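Local coordinates for membrane lipoprotein TpN32 (Treponema pallidum, PDB 1XS5) that binds L-methionine as a periplasmic-type solute-binding lipoprotein of the NlpA family, probably for uptake of the amino acid, at residues A[35-39]-A[40-44]. Numbering follows the deposited sequence.
Sequences VEFTN and YVALN. With MET (methionine), chain B.
An N-cap opens helix 40-49, whose first residue, Tyr40, lines the methionine pocket, with Asn39 as the capping residue and Ala42 as its partner. Asn39 OD1 accepts from Ala42 N at 3.0 Å along a nearly straight N-H line (162°), the donor standing well above the carbonyl plane. With chi1 at 68°, Asn39 CG sits between the backbone N and the carbonyl carbon, which folds OD1 back over the first turn; a short side chain with a carbonyl end suits this place. The methyl of Ala42 packs against the capping amide, CB 3.5 Å from Asn39 OD1. The helix's own bonding begins weakly, Leu43 N reaching Asn39 O at 3.4 Å.

In this periplasmic-binding-protein fold, the turn links strand 30-36, an outer strand of its sheet, to the helix. Phe37, just past the strand, lays its ring against the helix: Leu43 CD2 approaches Phe37 CD1 to 3.4 Å, while Phe37 CD2 lies 4.1 Å from Ala42 CB; a broad apolar ring can meet both side chains at once. Buried Leu43 also touches Phe57 of strand 54-59, its branched end packing against both turn and sheet.

Tyr40 presents its ring to the bound methionine. The ligand's CE methyl sits over one face, 3.7 Å from Tyr40 CE1, an apolar surface suited to a thioether end. His62 meets the tyrosine ring edge-to-face.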
ATOM      1  N   VAL A  35      16.322   4.948   4.014  1.00 15.51           N
ATOM      2  CA  VAL A  35      15.967   5.660   5.235  1.00 12.11           C
ATOM      3  C   VAL A  35      14.633   5.127   5.754  1.00 16.88           C
ATOM      4  O   VAL A  35      13.617   5.201   5.060  1.00 11.46           O
ATOM      5  CB  VAL A  35      15.856   7.165   4.898  1.00 14.82           C
ATOM      6  CG1 VAL A  35      15.606   7.990   6.181  1.00 17.25           C
ATOM      7  CG2 VAL A  35      17.135   7.610   4.130  1.00 18.87           C
ATOM      8  N   GLU A  36      14.625   4.615   6.975  1.00 13.05           N
ATOM      9  CA  GLU A  36      13.418   4.002   7.537  1.00 18.19           C
ATOM     10  C   GLU A  36      12.553   4.934   8.378  1.00 20.31           C
ATOM     11  O   GLU A  36      13.019   5.529   9.361  1.00 21.47           O
ATOM     12  CB  GLU A  36      13.837   2.788   8.384  1.00 27.65           C
ATOM     13  CG  GLU A  36      14.992   1.986   7.785  1.00 29.90           C
ATOM     14  CD  GLU A  36      15.657   1.034   8.807  1.00 41.30           C
ATOM     15  OE1 GLU A  36      14.929   0.256   9.454  1.00 39.71           O
ATOM     16  OE2 GLU A  36      16.905   1.067   8.963  1.00 40.72           O
ATOM     17  N   PHE A  37      11.277   5.023   8.003  1.00 14.54           N
ATOM     18  CA  PHE A  37      10.299   5.873   8.671  1.00 17.20           C
ATOM     19  C   PHE A  37       9.214   5.044   9.321  1.00 19.96           C
ATOM     20  O   PHE A  37       9.105   3.863   9.039  1.00 15.11           O
ATOM     21  CB  PHE A  37       9.648   6.797   7.639  1.00 15.85           C
ATOM     22  CG  PHE A  37      10.543   7.916   7.179  1.00 13.21           C
ATOM     23  CD1 PHE A  37      11.516   7.696   6.217  1.00 10.96           C
ATOM     24  CD2 PHE A  37      10.404   9.186   7.719  1.00 11.91           C
ATOM     25  CE1 PHE A  37      12.342   8.730   5.789  1.00 13.83           C
ATOM     26  CE2 PHE A  37      11.223  10.243   7.313  1.00 11.14           C
ATOM     27  CZ  PHE A  37      12.192  10.021   6.353  1.00 14.99           C
ATOM     28  N   THR A  38       8.366   5.670  10.145  1.00 15.40           N
ATOM     29  CA  THR A  38       7.306   4.940  10.815  1.00 16.25           C
ATOM     30  C   THR A  38       5.906   5.368  10.416  1.00 16.24           C
ATOM     31  O   THR A  38       4.928   4.776  10.847  1.00 16.24           O
ATOM     32  CB  THR A  38       7.410   5.090  12.363  1.00 14.41           C
ATOM     33  OG1 THR A  38       7.132   6.450  12.735  1.00 22.38           O
ATOM     34  CG2 THR A  38       8.791   4.766  12.832  1.00 17.08           C
ATOM     35  N   ASN A  39       5.762   6.419   9.632  1.00 15.25           N
ATOM     36  CA  ASN A  39       4.403   6.777   9.264  1.00 20.03           C
ATOM     37  C   ASN A  39       4.289   7.414   7.932  1.00 15.40           C
ATOM     38  O   ASN A  39       5.270   7.944   7.411  1.00 16.30           O
ATOM     39  CB  ASN A  39       3.696   7.606  10.336  1.00 24.55           C
ATOM     40  CG  ASN A  39       4.266   8.978  10.495  1.00 25.14           C
ATOM     41  OD1 ASN A  39       3.851   9.937   9.822  1.00 21.02           O
ATOM     42  ND2 ASN A  39       5.223   9.098  11.413  1.00 27.83           N
ATOM     43  N   TYR A  40       3.092   7.302   7.364  1.00 12.90           N
ATOM     44  CA  TYR A  40       2.836   7.804   6.018  1.00 14.31           C
ATOM     45  C   TYR A  40       3.131   9.303   5.777  1.00 14.26           C
ATOM     46  O   TYR A  40       3.771   9.687   4.771  1.00 13.36           O
ATOM     47  CB  TYR A  40       1.376   7.527   5.612  1.00 12.58           C
ATOM     48  CG  TYR A  40       0.901   6.075   5.605  1.00 16.23           C
ATOM     49  CD1 TYR A  40       1.777   5.001   5.402  1.00 13.96           C
ATOM     50  CD2 TYR A  40      -0.476   5.789   5.697  1.00 18.62           C
ATOM     51  CE1 TYR A  40       1.285   3.670   5.274  1.00 17.65           C
ATOM     52  CE2 TYR A  40      -0.980   4.456   5.584  1.00 19.16           C
ATOM     53  CZ  TYR A  40      -0.097   3.409   5.364  1.00 19.76           C
ATOM     54  OH  TYR A  40      -0.627   2.149   5.151  1.00 17.62           O
ATOM     55  N   VAL A  41       2.667  10.145   6.684  1.00 14.14           N
ATOM     56  CA  VAL A  41       2.846  11.573   6.506  1.00 12.76           C
ATOM     57  C   VAL A  41       4.304  11.993   6.574  1.00 11.44           C
ATOM     58  O   VAL A  41       4.775  12.783   5.750  1.00 12.59           O
ATOM     59  CB  VAL A  41       1.984  12.326   7.544  1.00 21.23           C
ATOM     60  CG1 VAL A  41       2.277  13.838   7.484  1.00 21.14           C
ATOM     61  CG2 VAL A  41       0.476  12.040   7.244  1.00 18.76           C
ATOM     62  N   ALA A  42       5.026  11.431   7.533  1.00 11.74           N
ATOM     63  CA  ALA A  42       6.440  11.782   7.664  1.00 14.89           C
ATOM     64  C   ALA A  42       7.261  11.473   6.414  1.00 15.03           C
ATOM     65  O   ALA A  42       8.233  12.176   6.047  1.00 11.05           O
ATOM     66  CB  ALA A  42       7.005  11.056   8.882  1.00 16.19           C
ATOM     67  N   LEU A  43       6.911  10.375   5.753  1.00 11.25           N
ATOM     68  CA  LEU A  43       7.637   9.994   4.547  1.00 11.45           C
ATOM     69  C   LEU A  43       7.430  11.008   3.423  1.00 10.05           C
ATOM     70  O   LEU A  43       8.351  11.311   2.673  1.00 12.32           O
ATOM     71  CB  LEU A  43       7.145   8.608   4.052  1.00  7.66           C
ATOM     72  CG  LEU A  43       7.791   7.384   4.729  1.00 12.75           C
ATOM     73  CD1 LEU A  43       6.846   6.170   4.775  1.00 13.00           C
ATOM     74  CD2 LEU A  43       9.053   7.056   3.916  1.00 19.93           C
ATOM     75  N   ASN A  44       6.188  11.452   3.241  1.00  9.92           N
ATOM     76  CA  ASN A  44       5.940  12.417   2.172  1.00 12.51           C
ATOM     77  C   ASN A  44       6.446  13.823   2.516  1.00 13.92           C
ATOM     78  O   ASN A  44       6.938  14.537   1.638  1.00 15.98           O
ATOM     79  CB  ASN A  44       4.443  12.446   1.802  1.00 12.43           C
ATOM     80  CG  ASN A  44       4.063  11.299   0.846  1.00  6.88           C
ATOM     81  OD1 ASN A  44       4.877  10.865   0.051  1.00 11.95           O
ATOM     82  ND2 ASN A  44       2.810  10.839   0.918  1.00 13.32           N
TER
HETATM   83  N   MET B 301       1.730  -0.982   0.390  1.00 16.99           N
HETATM   84  CA  MET B 301       0.388  -0.325   0.603  1.00 15.58           C
HETATM   85  C   MET B 301      -0.740  -0.933  -0.259  1.00 19.64           C
HETATM   86  O   MET B 301      -1.839  -1.209   0.283  1.00 18.90           O
HETATM   87  CB  MET B 301       0.477   1.185   0.291  1.00 16.82           C
HETATM   88  CG  MET B 301      -0.749   1.934   0.767  1.00 13.47           C
HETATM   89  SD  MET B 301      -0.734   3.704   0.397  1.00 12.43           S
HETATM   90  CE  MET B 301       0.373   4.263   1.759  1.00 10.58           C
HETATM   91  OXT MET B 301      -0.509  -1.122  -1.474  1.00 20.90           O